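PDB 4OVY: haloacid dehalogenase domain protein hydrolase from Planctomyces limnophilus, which is probably a hydrolase of the haloacid dehalogenase superfamily, a putative phosphatase, and binds calcium ions. Local coordinates for residues 101-106 against 201-206; 154-159 against 180-185; 263-268 against 299-304. All blocks are in the same frame, centred on the assembly; numbering follows the deposited sequence.

How the contacts relate
All three contacts reach one mixed beta sheet. Contact 2 is a parallel pairing of strands 156-161 and 183-195, next to strand 38-41, which leads to the metal ligands Asp-42 and Asp-44. Contact 1, whose centre is about 24 Å from that of contact 2, joins helix 95-106 to strand 198-204, the antiparallel neighbour of strand 183-195; in sequence it encloses contact 2. Contact 3 follows both in the chain, with its centre about 25 Å from that of contact 2 and about 34 Å from that of contact 1, on the opposite side of the chain's centre from contact 1. The three thus tie the core strands, the outlying hairpin and the C-terminal loop around a common sheet.

Contact 1 of 3, residues 101-106 against 201-206; sequences ELTMAT and LVRLAE
Met-104, a selenomethionine here, lies against the turn at Ala-205 and makes the close-packed part of the contact. With CG anti to the backbone N (chi1 174°), its chain runs out from helix 95-106 over the turn, and Met-104 SE comes 3.5 Å from Glu-206 N. The same selenium is 3.7 Å from Ala-205 C, and Met-104 CG is 3.7 Å from Ala-205 CA. Ala-205 centres an inverse gamma turn where the chain turns a corner after Leu-204, and this is the more exposed side of the contact.

Toward the buried side the fit is looser. Thr-103 CG2 stands 4.1 Å from Arg-203 NH2, and Met-104 CA lies near the edge of the guanidinium group. A water enters between, donating to Met-104 O at 2.8 Å and to Leu-204 O at 2.9 Å while accepting a weak bond from Arg-203 NH2. Arg-203 also bonds through NE to His-107 O and makes a cation-pi contact with Phe-115.

With no direct hydrogen bond between 101-106 and 201-206, the direct contact is van der Waals, chiefly round the selenium, and its polar link runs through one water that joins two backbone carbonyls, with a weak third bond to Arg-203.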
ATOM      1  N   GLU A 101      -7.608  18.455   4.350  1.00 23.10           N
ATOM      2  CA  GLU A 101      -8.951  18.868   4.782  1.00 23.54           C
ATOM      3  C   GLU A 101      -9.625  19.818   3.783  1.00 23.03           C
ATOM      4  O   GLU A 101     -10.826  19.710   3.535  1.00 24.69           O
ATOM      5  CB  GLU A 101      -8.918  19.508   6.172  1.00 26.45           C
ATOM      6  CG  GLU A 101      -8.654  18.502   7.278  1.00 29.58           C
ATOM      7  CD  GLU A 101      -8.490  19.134   8.648  1.00 32.54           C
ATOM      8  OE1 GLU A 101      -7.982  20.268   8.750  1.00 36.30           O
ATOM      9  OE2 GLU A 101      -8.856  18.473   9.632  1.00 40.23           O
ATOM     10  N   LEU A 102      -8.853  20.747   3.223  1.00 22.72           N
ATOM     11  CA  LEU A 102      -9.381  21.688   2.242  1.00 23.82           C
ATOM     12  C   LEU A 102      -9.808  20.942   0.975  1.00 23.99           C
ATOM     13  O   LEU A 102     -10.879  21.204   0.419  1.00 24.47           O
ATOM     14  CB  LEU A 102      -8.339  22.762   1.922  1.00 23.06           C
ATOM     15  CG  LEU A 102      -8.674  23.802   0.856  1.00 26.16           C
ATOM     16  CD1 LEU A 102      -9.946  24.549   1.218  1.00 27.71           C
ATOM     17  CD2 LEU A 102      -7.516  24.774   0.679  1.00 25.39           C
ATOM     18  N   THR A 103      -8.977  19.999   0.536  1.00 22.19           N
ATOM     19  CA  THR A 103      -9.289  19.198  -0.638  1.00 23.97           C
ATOM     20  C   THR A 103     -10.487  18.280  -0.363  1.00 24.40           C
ATOM     21  O   THR A 103     -11.365  18.120  -1.214  1.00 24.31           O
ATOM     22  CB  THR A 103      -8.058  18.371  -1.071  1.00 25.28           C
ATOM     23  OG1 THR A 103      -6.934  19.246  -1.246  1.00 25.52           O
ATOM     24  CG2 THR A 103      -8.333  17.639  -2.364  1.00 24.83           C
HETATM   25  N   MSE A 104     -10.521  17.705   0.841  1.00 25.27           N
HETATM   26  CA  MSE A 104     -11.616  16.849   1.299  1.00 23.75           C
HETATM   27  C   MSE A 104     -12.933  17.580   1.249  1.00 23.84           C
HETATM   28  O   MSE A 104     -13.916  17.050   0.733  1.00 24.10           O
HETATM   29  CB  MSE A 104     -11.328  16.410   2.740  1.00 24.61           C
HETATM   30  CG  MSE A 104     -12.442  15.623   3.423  1.00 28.30           C
HETATM   31 SE   MSE A 104     -12.141  15.623   5.374  1.00 35.61          SE
HETATM   32  CE  MSE A 104     -12.670  17.484   5.778  1.00 33.53           C
ATOM     33  N   ALA A 105     -12.965  18.801   1.781  1.00 23.68           N
ATOM     34  CA  ALA A 105     -14.214  19.556   1.888  1.00 25.21           C
ATOM     35  C   ALA A 105     -14.769  20.001   0.532  1.00 27.50           C
ATOM     36  O   ALA A 105     -15.956  20.289   0.424  1.00 28.56           O
ATOM     37  CB  ALA A 105     -14.029  20.766   2.797  1.00 27.14           C
ATOM     38  N   THR A 106     -13.912  20.057  -0.487  1.00 24.20           N
ATOM     39  CA  THR A 106     -14.283  20.599  -1.789  1.00 26.17           C
ATOM     40  C   THR A 106     -14.500  19.537  -2.862  1.00 25.78           C
ATOM     41  O   THR A 106     -14.910  19.871  -3.970  1.00 24.79           O
ATOM     42  CB  THR A 106     -13.233  21.617  -2.289  1.00 26.74           C
ATOM     43  OG1 THR A 106     -11.916  21.052  -2.219  1.00 25.50           O
ATOM     44  CG2 THR A 106     -13.283  22.881  -1.438  1.00 28.58           C
ATOM     45  N   LEU A 201     -15.761   3.854  -6.381  1.00 21.08           N
ATOM     46  CA  LEU A 201     -15.374   4.322  -5.054  1.00 21.22           C
ATOM     47  C   LEU A 201     -15.680   5.806  -4.985  1.00 21.23           C
ATOM     48  O   LEU A 201     -15.286   6.569  -5.877  1.00 22.75           O
ATOM     49  CB  LEU A 201     -13.890   4.097  -4.772  1.00 21.14           C
ATOM     50  CG  LEU A 201     -13.416   2.691  -4.374  1.00 22.38           C
ATOM     51  CD1 LEU A 201     -14.255   2.082  -3.251  1.00 21.95           C
ATOM     52  CD2 LEU A 201     -13.380   1.762  -5.569  1.00 24.87           C
ATOM     53  N   VAL A 202     -16.368   6.199  -3.914  1.00 21.59           N
ATOM     54  CA  VAL A 202     -16.818   7.568  -3.702  1.00 21.31           C
ATOM     55  C   VAL A 202     -16.027   8.190  -2.557  1.00 20.33           C
ATOM     56  O   VAL A 202     -15.850   7.571  -1.505  1.00 21.19           O
ATOM     57  CB  VAL A 202     -18.325   7.593  -3.362  1.00 22.84           C
ATOM     58  CG1 VAL A 202     -18.799   9.008  -3.057  1.00 23.75           C
ATOM     59  CG2 VAL A 202     -19.118   7.002  -4.513  1.00 23.84           C
ATOM     60  N   ARG A 203     -15.570   9.420  -2.769  1.00 19.52           N
ATOM     61  CA  ARG A 203     -14.835  10.168  -1.755  1.00 20.85           C
ATOM     62  C   ARG A 203     -15.766  10.676  -0.646  1.00 21.27           C
ATOM     63  O   ARG A 203     -16.822  11.254  -0.916  1.00 22.78           O
ATOM     64  CB  ARG A 203     -14.122  11.353  -2.396  1.00 21.62           C
ATOM     65  CG  ARG A 203     -13.076  10.982  -3.440  1.00 21.63           C
ATOM     66  CD  ARG A 203     -12.603  12.219  -4.182  1.00 22.74           C
ATOM     67  NE  ARG A 203     -12.205  13.263  -3.245  1.00 25.43           N
ATOM     68  CZ  ARG A 203     -10.982  13.438  -2.753  1.00 29.06           C
ATOM     69  NH1 ARG A 203      -9.966  12.662  -3.124  1.00 29.72           N
ATOM     70  NH2 ARG A 203     -10.771  14.426  -1.885  1.00 35.57           N
ATOM     71  N   LEU A 204     -15.362  10.460   0.598  1.00 21.27           N
ATOM     72  CA  LEU A 204     -16.107  10.930   1.760  1.00 23.01           C
ATOM     73  C   LEU A 204     -15.503  12.213   2.328  1.00 23.06           C
ATOM     74  O   LEU A 204     -14.344  12.544   2.062  1.00 23.07           O
ATOM     75  CB  LEU A 204     -16.127   9.849   2.833  1.00 22.47           C
ATOM     76  CG  LEU A 204     -16.692   8.489   2.411  1.00 24.75           C
ATOM     77  CD1 LEU A 204     -16.650   7.531   3.590  1.00 25.01           C
ATOM     78  CD2 LEU A 204     -18.113   8.631   1.877  1.00 28.59           C
ATOM     79  N   ALA A 205     -16.303  12.936   3.105  1.00 23.19           N
ATOM     80  CA  ALA A 205     -15.845  14.139   3.793  1.00 23.39           C
ATOM     81  C   ALA A 205     -15.279  13.735   5.147  1.00 25.07           C
ATOM     82  O   ALA A 205     -15.703  14.228   6.190  1.00 24.94           O
ATOM     83  CB  ALA A 205     -16.999  15.126   3.958  1.00 26.86           C
ATOM     84  N   GLU A 206     -14.311  12.828   5.113  1.00 24.42           N
ATOM     85  CA  GLU A 206     -13.726  12.259   6.309  1.00 26.89           C
ATOM     86  C   GLU A 206     -12.265  11.953   6.012  1.00 24.59           C
ATOM     87  O   GLU A 206     -11.963  11.394   4.961  1.00 23.11           O
ATOM     88  CB  GLU A 206     -14.476  10.980   6.666  1.00 32.87           C
ATOM     89  CG  GLU A 206     -14.451  10.611   8.128  1.00 42.66           C
ATOM     90  CD  GLU A 206     -15.193   9.315   8.405  1.00 47.46           C
ATOM     91  OE1 GLU A 206     -16.122   8.973   7.634  1.00 47.47           O
ATOM     92  OE2 GLU A 206     -14.834   8.633   9.389  1.00 55.70           O
TER
HETATM   93  O   HOH W   1     -13.478  14.356  -0.082  1.00 26.08           O

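Contact 2 of 3, residues 154-159 against 180-185; sequences EFKTFI and PEQVIG. With EDO (1,2-ethanediol), chain D.
Ile-159 and the chain at Gln-182 to Ile-184 are laced together by two backbone hydrogen bonds. Ile-159 N donates to Gln-182 O at 2.9 Å, approaching almost in line with the carbonyl bond, and Ile-184 N donates to Ile-159 O at 2.7 Å from a position tilted 31° out of the carbonyl plane. These flank the parallel bridge of Ile-159 with Val-183. Gln-182 O also receives a CA-H...O contact from Phe-158 CA at 3.2 Å.

Beside this bridge, Gln-182 CG sits over one face of the Phe-158 ring, 3.8 Å from its centroid and 17° off the normal, a CH-pi contact. The ring is put there by chi1 of -76°, which sets CG beside the backbone N, and Phe-158 CD2 then meets Ile-184 CD1 at 4.2 Å. Replacing the ring by an alanine's methyl is likely to leave Gln-182 CG and Ile-184 CD1 without their aromatic partner and open a gap between them. An ethanediol, probably from the crystallisation liquor, accepts from Gly-185 N through O1 at 3.1 Å and donates from O2 to Gly-185 O at 2.6 Å.

In the next shell, Lys-156 NZ and Glu-181 OE2 each form a salt bridge with the reciprocal residue of the second subunit, carrying this region into the dimer interface. Strand 156-161 lies between strands 38-41 and 183-195, all parallel, as in the Rossmann-like core of this superfamily. Ile-159 and Val-183 share the sheet face covered by Met-168 of helix 165-168, with Ile-165 also touching Val-183, while Phe-158 packs on Ile-38 and Ile-224.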
ATOM      1  N   GLU A 154      17.750  -2.419  -9.284  1.00 21.91           N
ATOM      2  CA  GLU A 154      16.670  -3.239  -8.730  1.00 23.96           C
ATOM      3  C   GLU A 154      16.116  -2.721  -7.398  1.00 21.97           C
ATOM      4  O   GLU A 154      15.588  -3.495  -6.613  1.00 22.96           O
ATOM      5  CB  GLU A 154      17.084  -4.718  -8.650  1.00 26.62           C
ATOM      6  CG  GLU A 154      17.575  -5.277  -9.991  1.00 31.07           C
ATOM      7  CD  GLU A 154      17.670  -6.798 -10.011  1.00 36.86           C
ATOM      8  OE1 GLU A 154      16.618  -7.468 -10.117  1.00 42.39           O
ATOM      9  OE2 GLU A 154      18.800  -7.332  -9.936  1.00 44.88           O
ATOM     10  N   PHE A 155      16.207  -1.412  -7.163  1.00 21.22           N
ATOM     11  CA  PHE A 155      15.465  -0.780  -6.063  1.00 22.04           C
ATOM     12  C   PHE A 155      14.035  -0.537  -6.499  1.00 21.49           C
ATOM     13  O   PHE A 155      13.791  -0.264  -7.671  1.00 20.70           O
ATOM     14  CB  PHE A 155      16.037   0.590  -5.688  1.00 23.30           C
ATOM     15  CG  PHE A 155      17.285   0.538  -4.866  1.00 23.96           C
ATOM     16  CD1 PHE A 155      18.484   0.132  -5.424  1.00 23.22           C
ATOM     17  CD2 PHE A 155      17.269   0.933  -3.532  1.00 23.94           C
ATOM     18  CE1 PHE A 155      19.640   0.094  -4.668  1.00 23.76           C
ATOM     19  CE2 PHE A 155      18.426   0.901  -2.769  1.00 25.49           C
ATOM     20  CZ  PHE A 155      19.609   0.475  -3.336  1.00 24.80           C
ATOM     21  N   LYS A 156      13.100  -0.619  -5.554  1.00 22.22           N
ATOM     22  CA  LYS A 156      11.729  -0.149  -5.756  1.00 21.19           C
ATOM     23  C   LYS A 156      11.618   1.243  -5.161  1.00 18.93           C
ATOM     24  O   LYS A 156      11.826   1.430  -3.958  1.00 18.15           O
ATOM     25  CB  LYS A 156      10.703  -1.059  -5.073  1.00 24.88           C
ATOM     26  CG  LYS A 156      10.573  -2.427  -5.709  1.00 30.79           C
ATOM     27  CD  LYS A 156       9.578  -3.319  -4.975  1.00 34.50           C
ATOM     28  CE  LYS A 156       8.144  -3.126  -5.438  1.00 34.04           C
ATOM     29  NZ  LYS A 156       7.330  -4.366  -5.226  1.00 29.87           N
ATOM     30  N   THR A 157      11.265   2.205  -6.006  1.00 16.35           N
ATOM     31  CA  THR A 157      11.224   3.612  -5.637  1.00 17.99           C
ATOM     32  C   THR A 157       9.798   3.989  -5.249  1.00 18.46           C
ATOM     33  O   THR A 157       8.890   3.871  -6.066  1.00 19.10           O
ATOM     34  CB  THR A 157      11.672   4.510  -6.810  1.00 18.76           C
ATOM     35  OG1 THR A 157      10.887   4.211  -7.974  1.00 20.17           O
ATOM     36  CG2 THR A 157      13.150   4.294  -7.133  1.00 19.20           C
ATOM     37  N   PHE A 158       9.611   4.426  -4.006  1.00 18.87           N
ATOM     38  CA  PHE A 158       8.312   4.878  -3.510  1.00 17.91           C
ATOM     39  C   PHE A 158       8.316   6.387  -3.240  1.00 18.55           C
ATOM     40  O   PHE A 158       9.332   6.964  -2.825  1.00 19.08           O
ATOM     41  CB  PHE A 158       7.976   4.203  -2.177  1.00 17.79           C
ATOM     42  CG  PHE A 158       7.531   2.779  -2.287  1.00 18.32           C
ATOM     43  CD1 PHE A 158       8.457   1.764  -2.512  1.00 19.04           C
ATOM     44  CD2 PHE A 158       6.196   2.435  -2.090  1.00 16.02           C
ATOM     45  CE1 PHE A 158       8.050   0.442  -2.577  1.00 19.05           C
ATOM     46  CE2 PHE A 158       5.791   1.118  -2.158  1.00 17.81           C
ATOM     47  CZ  PHE A 158       6.717   0.121  -2.402  1.00 19.35           C
ATOM     48  N   ILE A 159       7.164   7.015  -3.438  1.00 16.13           N
ATOM     49  CA  ILE A 159       6.924   8.350  -2.897  1.00 18.15           C
ATOM     50  C   ILE A 159       6.230   8.222  -1.540  1.00 18.53           C
ATOM     51  O   ILE A 159       5.308   7.418  -1.380  1.00 16.96           O
ATOM     52  CB  ILE A 159       6.065   9.203  -3.848  1.00 19.51           C
ATOM     53  CG1 ILE A 159       6.901   9.630  -5.054  1.00 20.67           C
ATOM     54  CG2 ILE A 159       5.520  10.440  -3.144  1.00 19.17           C
ATOM     55  CD1 ILE A 159       6.070  10.218  -6.174  1.00 22.55           C
ATOM     56  N   PRO A 180       1.119   3.883  -9.283  1.00 20.53           N
ATOM     57  CA  PRO A 180       0.241   4.282  -8.176  1.00 19.09           C
ATOM     58  C   PRO A 180       0.412   3.456  -6.906  1.00 18.62           C
ATOM     59  O   PRO A 180       0.321   4.009  -5.804  1.00 20.21           O
ATOM     60  CB  PRO A 180      -1.168   4.107  -8.751  1.00 22.48           C
ATOM     61  CG  PRO A 180      -0.992   4.129 -10.221  1.00 25.33           C
ATOM     62  CD  PRO A 180       0.360   3.571 -10.504  1.00 20.91           C
ATOM     63  N   GLU A 181       0.680   2.156  -7.053  1.00 16.74           N
ATOM     64  CA  GLU A 181       0.884   1.280  -5.890  1.00 18.35           C
ATOM     65  C   GLU A 181       2.169   1.583  -5.099  1.00 17.42           C
ATOM     66  O   GLU A 181       2.393   0.987  -4.048  1.00 21.39           O
ATOM     67  CB  GLU A 181       0.808  -0.209  -6.281  1.00 19.11           C
ATOM     68  CG  GLU A 181       1.934  -0.737  -7.173  1.00 19.75           C
ATOM     69  CD  GLU A 181       1.695  -0.543  -8.663  1.00 22.15           C
ATOM     70  OE1 GLU A 181       0.845   0.297  -9.068  1.00 20.32           O
ATOM     71  OE2 GLU A 181       2.379  -1.245  -9.439  1.00 22.12           O
ATOM     72  N   GLN A 182       3.006   2.492  -5.600  1.00 17.04           N
ATOM     73  CA  GLN A 182       4.223   2.902  -4.910  1.00 17.72           C
ATOM     74  C   GLN A 182       4.197   4.377  -4.523  1.00 17.35           C
ATOM     75  O   GLN A 182       5.241   4.988  -4.281  1.00 16.80           O
ATOM     76  CB  GLN A 182       5.449   2.571  -5.770  1.00 18.23           C
ATOM     77  CG  GLN A 182       5.654   1.074  -5.857  1.00 19.53           C
ATOM     78  CD  GLN A 182       6.804   0.635  -6.739  1.00 19.85           C
ATOM     79  OE1 GLN A 182       7.756   1.376  -7.014  1.00 21.74           O
ATOM     80  NE2 GLN A 182       6.728  -0.590  -7.161  1.00 20.77           N
ATOM     81  N   VAL A 183       2.992   4.941  -4.473  1.00 17.62           N
ATOM     82  CA  VAL A 183       2.788   6.305  -4.010  1.00 17.28           C
ATOM     83  C   VAL A 183       2.059   6.211  -2.672  1.00 17.32           C
ATOM     84  O   VAL A 183       1.020   5.562  -2.570  1.00 17.44           O
ATOM     85  CB  VAL A 183       1.954   7.138  -4.999  1.00 19.52           C
ATOM     86  CG1 VAL A 183       1.722   8.545  -4.441  1.00 19.07           C
ATOM     87  CG2 VAL A 183       2.637   7.202  -6.361  1.00 21.08           C
ATOM     88  N   ILE A 184       2.638   6.829  -1.651  1.00 16.94           N
ATOM     89  CA  ILE A 184       2.050   6.890  -0.324  1.00 16.81           C
ATOM     90  C   ILE A 184       1.842   8.360  -0.012  1.00 18.21           C
ATOM     91  O   ILE A 184       2.739   9.183  -0.217  1.00 17.17           O
ATOM     92  CB  ILE A 184       2.974   6.240   0.723  1.00 18.17           C
ATOM     93  CG1 ILE A 184       3.109   4.744   0.444  1.00 18.54           C
ATOM     94  CG2 ILE A 184       2.457   6.451   2.138  1.00 20.33           C
ATOM     95  CD1 ILE A 184       4.221   4.079   1.232  1.00 21.27           C
ATOM     96  N   GLY A 185       0.650   8.695   0.461  1.00 19.86           N
ATOM     97  CA  GLY A 185       0.310  10.079   0.717  1.00 19.90           C
ATOM     98  C   GLY A 185      -0.824  10.215   1.712  1.00 20.53           C
ATOM     99  O   GLY A 185      -1.262   9.236   2.323  1.00 17.69           O
TER
HETATM  100  C1  EDO D 403      -1.193   6.156   2.972  1.00 26.31           C
HETATM  101  O1  EDO D 403      -0.922   6.226   1.564  1.00 23.65           O
HETATM  102  C2  EDO D 403      -2.691   6.287   3.257  1.00 26.06           C
HETATM  103  O2  EDO D 403      -3.218   7.520   2.757  1.00 24.07           O

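Contact 3 of 3, residues 263-268 against 299-304; sequences VREFAY and KVIFPE
Ile-301 sits between two flat groups, the guanidinium of Arg-264 and the ring of its neighbour Phe-302. Its CD1 branch lies over one face of the guanidinium, off centre, with Ile-301 CD1 3.7 Å from Arg-264 NH2; Ile-301 CG1 meets Arg-264 CB at 3.7 Å. The CG2 branch is placed above the centre of the Phe-302 ring. At the guanidinium edge, Arg-264 NH1 is 3.1 Å from Lys-299 O. Arg-264 NE is held by a salt bridge to Asp-261 and its NH2 by Trp-298 O, which together would hold the guanidinium plane in place beneath Ile-301 CD1.

Segment 263-268 leads from strand 253-260 into a short, weakly bonded antiparallel strand at about 267-268, so the contact joins a turn of the Rossmann-like sheet to the loop after helix 294-297.

Phe-302 turns its edge to the backbone, with CE2 3.5 Å from Arg-264 O, and its CZ reaches Glu-265 CG at 3.8 Å. The Glu-265 carboxylate is inclined 47° to that ring. A bend at chi2 (-107°) folds it back over the following peptide, where Phe-266 N donates to Glu-265 OE2 at 2.9 Å from above the carboxylate plane. His-259 ND1 also bonds to OE2 and Tyr-140 OH to OE1, so both oxygens are satisfied; this side chain lies about 6 Å from that of Glu-50, a calcium-binding residue of this protein which has no calcium bound in this chain.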
ATOM      1  N   VAL A 263      19.116  31.505  -7.918  1.00 26.63           N
ATOM      2  CA  VAL A 263      19.230  31.894  -9.328  1.00 24.60           C
ATOM      3  C   VAL A 263      18.503  30.912 -10.244  1.00 24.69           C
ATOM      4  O   VAL A 263      17.715  31.324 -11.093  1.00 26.17           O
ATOM      5  CB  VAL A 263      20.708  32.017  -9.743  1.00 25.69           C
ATOM      6  CG1 VAL A 263      20.836  32.381 -11.222  1.00 28.03           C
ATOM      7  CG2 VAL A 263      21.403  33.053  -8.868  1.00 30.12           C
ATOM      8  N   ARG A 264      18.760  29.619 -10.074  1.00 22.95           N
ATOM      9  CA  ARG A 264      18.147  28.595 -10.933  1.00 23.35           C
ATOM     10  C   ARG A 264      16.855  28.002 -10.343  1.00 23.11           C
ATOM     11  O   ARG A 264      16.048  27.412 -11.068  1.00 22.59           O
ATOM     12  CB  ARG A 264      19.160  27.490 -11.225  1.00 23.95           C
ATOM     13  CG  ARG A 264      20.422  27.977 -11.925  1.00 24.53           C
ATOM     14  CD  ARG A 264      21.381  26.843 -12.269  1.00 24.55           C
ATOM     15  NE  ARG A 264      21.827  26.136 -11.072  1.00 23.66           N
ATOM     16  CZ  ARG A 264      22.449  24.955 -11.057  1.00 24.03           C
ATOM     17  NH1 ARG A 264      22.732  24.309 -12.182  1.00 26.66           N
ATOM     18  NH2 ARG A 264      22.787  24.408  -9.900  1.00 24.59           N
ATOM     19  N   GLU A 265      16.652  28.147  -9.037  1.00 20.48           N
ATOM     20  CA  GLU A 265      15.458  27.593  -8.393  1.00 21.12           C
ATOM     21  C   GLU A 265      15.034  28.559  -7.290  1.00 22.01           C
ATOM     22  O   GLU A 265      14.774  29.729  -7.584  1.00 23.50           O
ATOM     23  CB  GLU A 265      15.717  26.149  -7.905  1.00 21.29           C
ATOM     24  CG  GLU A 265      14.465  25.268  -7.784  1.00 22.58           C
ATOM     25  CD  GLU A 265      14.011  24.983  -6.352  1.00 23.72           C
ATOM     26  OE1 GLU A 265      12.912  24.404  -6.183  1.00 25.67           O
ATOM     27  OE2 GLU A 265      14.745  25.304  -5.394  1.00 22.63           O
ATOM     28  N   PHE A 266      14.976  28.101  -6.041  1.00 22.34           N
ATOM     29  CA  PHE A 266      14.661  28.968  -4.911  1.00 21.48           C
ATOM     30  C   PHE A 266      15.623  28.677  -3.784  1.00 22.00           C
ATOM     31  O   PHE A 266      16.060  27.538  -3.625  1.00 22.92           O
ATOM     32  CB  PHE A 266      13.246  28.701  -4.426  1.00 23.27           C
ATOM     33  CG  PHE A 266      12.192  29.085  -5.411  1.00 23.44           C
ATOM     34  CD1 PHE A 266      11.753  28.183  -6.362  1.00 23.31           C
ATOM     35  CD2 PHE A 266      11.637  30.357  -5.382  1.00 27.21           C
ATOM     36  CE1 PHE A 266      10.777  28.542  -7.281  1.00 24.08           C
ATOM     37  CE2 PHE A 266      10.663  30.723  -6.295  1.00 28.82           C
ATOM     38  CZ  PHE A 266      10.233  29.812  -7.245  1.00 24.97           C
ATOM     39  N   ALA A 267      15.958  29.707  -3.007  1.00 22.00           N
ATOM     40  CA  ALA A 267      16.819  29.530  -1.845  1.00 22.53           C
ATOM     41  C   ALA A 267      15.974  29.722  -0.601  1.00 22.99           C
ATOM     42  O   ALA A 267      15.360  30.775  -0.418  1.00 24.82           O
ATOM     43  CB  ALA A 267      17.977  30.510  -1.867  1.00 24.23           C
ATOM     44  N   TYR A 268      15.916  28.691   0.232  1.00 20.89           N
ATOM     45  CA  TYR A 268      15.157  28.737   1.477  1.00 21.43           C
ATOM     46  C   TYR A 268      15.539  27.589   2.395  1.00 20.70           C
ATOM     47  O   TYR A 268      15.944  26.538   1.929  1.00 21.78           O
ATOM     48  CB  TYR A 268      13.652  28.668   1.208  1.00 21.83           C
ATOM     49  CG  TYR A 268      13.170  27.407   0.499  1.00 20.61           C
ATOM     50  CD1 TYR A 268      13.169  27.328  -0.883  1.00 22.14           C
ATOM     51  CD2 TYR A 268      12.689  26.314   1.224  1.00 19.33           C
ATOM     52  CE1 TYR A 268      12.721  26.191  -1.536  1.00 21.94           C
ATOM     53  CE2 TYR A 268      12.238  25.167   0.586  1.00 19.46           C
ATOM     54  CZ  TYR A 268      12.248  25.114  -0.796  1.00 20.32           C
ATOM     55  OH  TYR A 268      11.800  23.992  -1.435  1.00 19.46           O
ATOM     56  N   LYS A 299      24.310  20.100 -11.941  1.00 23.07           N
ATOM     57  CA  LYS A 299      24.749  20.782 -13.161  1.00 22.69           C
ATOM     58  C   LYS A 299      23.589  21.492 -13.842  1.00 22.70           C
ATOM     59  O   LYS A 299      23.774  22.523 -14.486  1.00 24.61           O
ATOM     60  CB  LYS A 299      25.360  19.787 -14.154  1.00 23.20           C
ATOM     61  CG  LYS A 299      26.644  19.109 -13.694  1.00 27.33           C
ATOM     62  CD  LYS A 299      27.217  18.261 -14.835  1.00 32.93           C
ATOM     63  CE  LYS A 299      28.194  17.203 -14.357  1.00 33.76           C
ATOM     64  NZ  LYS A 299      29.488  17.804 -13.961  1.00 39.82           N
ATOM     65  N   VAL A 300      22.405  20.902 -13.716  1.00 22.07           N
ATOM     66  CA  VAL A 300      21.155  21.496 -14.181  1.00 24.84           C
ATOM     67  C   VAL A 300      20.095  21.217 -13.128  1.00 23.69           C
ATOM     68  O   VAL A 300      20.248  20.297 -12.333  1.00 21.70           O
ATOM     69  CB  VAL A 300      20.704  20.928 -15.556  1.00 29.05           C
ATOM     70  CG1 VAL A 300      21.765  21.195 -16.612  1.00 34.60           C
ATOM     71  CG2 VAL A 300      20.399  19.436 -15.484  1.00 29.34           C
ATOM     72  N   ILE A 301      19.033  22.020 -13.106  1.00 23.10           N
ATOM     73  CA  ILE A 301      17.946  21.796 -12.162  1.00 22.74           C
ATOM     74  C   ILE A 301      16.785  21.072 -12.842  1.00 22.18           C
ATOM     75  O   ILE A 301      16.407  19.974 -12.429  1.00 23.30           O
ATOM     76  CB  ILE A 301      17.448  23.116 -11.539  1.00 23.33           C
ATOM     77  CG1 ILE A 301      18.610  23.884 -10.903  1.00 25.70           C
ATOM     78  CG2 ILE A 301      16.341  22.852 -10.520  1.00 25.46           C
ATOM     79  CD1 ILE A 301      19.359  23.121  -9.834  1.00 24.43           C
ATOM     80  N   PHE A 302      16.234  21.683 -13.886  1.00 22.83           N
ATOM     81  CA  PHE A 302      15.055  21.150 -14.561  1.00 22.40           C
ATOM     82  C   PHE A 302      15.429  20.503 -15.896  1.00 23.78           C
ATOM     83  O   PHE A 302      16.446  20.850 -16.484  1.00 25.84           O
ATOM     84  CB  PHE A 302      14.035  22.267 -14.789  1.00 22.83           C
ATOM     85  CG  PHE A 302      13.653  22.994 -13.530  1.00 22.05           C
ATOM     86  CD1 PHE A 302      12.847  22.387 -12.577  1.00 22.28           C
ATOM     87  CD2 PHE A 302      14.122  24.269 -13.285  1.00 25.89           C
ATOM     88  CE1 PHE A 302      12.501  23.046 -11.408  1.00 22.15           C
ATOM     89  CE2 PHE A 302      13.786  24.938 -12.120  1.00 25.14           C
ATOM     90  CZ  PHE A 302      12.974  24.327 -11.182  1.00 23.77           C
ATOM     91  N   PRO A 303      14.600  19.562 -16.379  1.00 24.95           N
ATOM     92  CA  PRO A 303      14.821  19.012 -17.721  1.00 28.14           C
ATOM     93  C   PRO A 303      14.604  20.057 -18.814  1.00 32.49           C
ATOM     94  O   PRO A 303      13.888  21.040 -18.606  1.00 32.20           O
ATOM     95  CB  PRO A 303      13.779  17.893 -17.850  1.00 29.41           C
ATOM     96  CG  PRO A 303      13.006  17.861 -16.581  1.00 30.56           C
ATOM     97  CD  PRO A 303      13.386  19.034 -15.736  1.00 27.18           C
ATOM     98  N   GLU A 304      15.219  19.841 -19.970  1.00 39.67           N
ATOM     99  CA  GLU A 304      14.954  20.683 -21.133  1.00 49.61           C
ATOM    100  C   GLU A 304      13.500  20.513 -21.573  1.00 56.69           C
ATOM    101  O   GLU A 304      12.906  19.444 -21.386  1.00 49.64           O
ATOM    102  CB  GLU A 304      15.898  20.336 -22.282  1.00 57.16           C
ATOM    103  CG  GLU A 304      17.353  20.666 -21.986  1.00 63.46           C
ATOM    104  CD  GLU A 304      18.225  20.681 -23.230  1.00 71.35           C
ATOM    105  OE1 GLU A 304      17.886  19.994 -24.220  1.00 77.19           O
ATOM    106  OE2 GLU A 304      19.258  21.384 -23.214  1.00 82.75           O
TER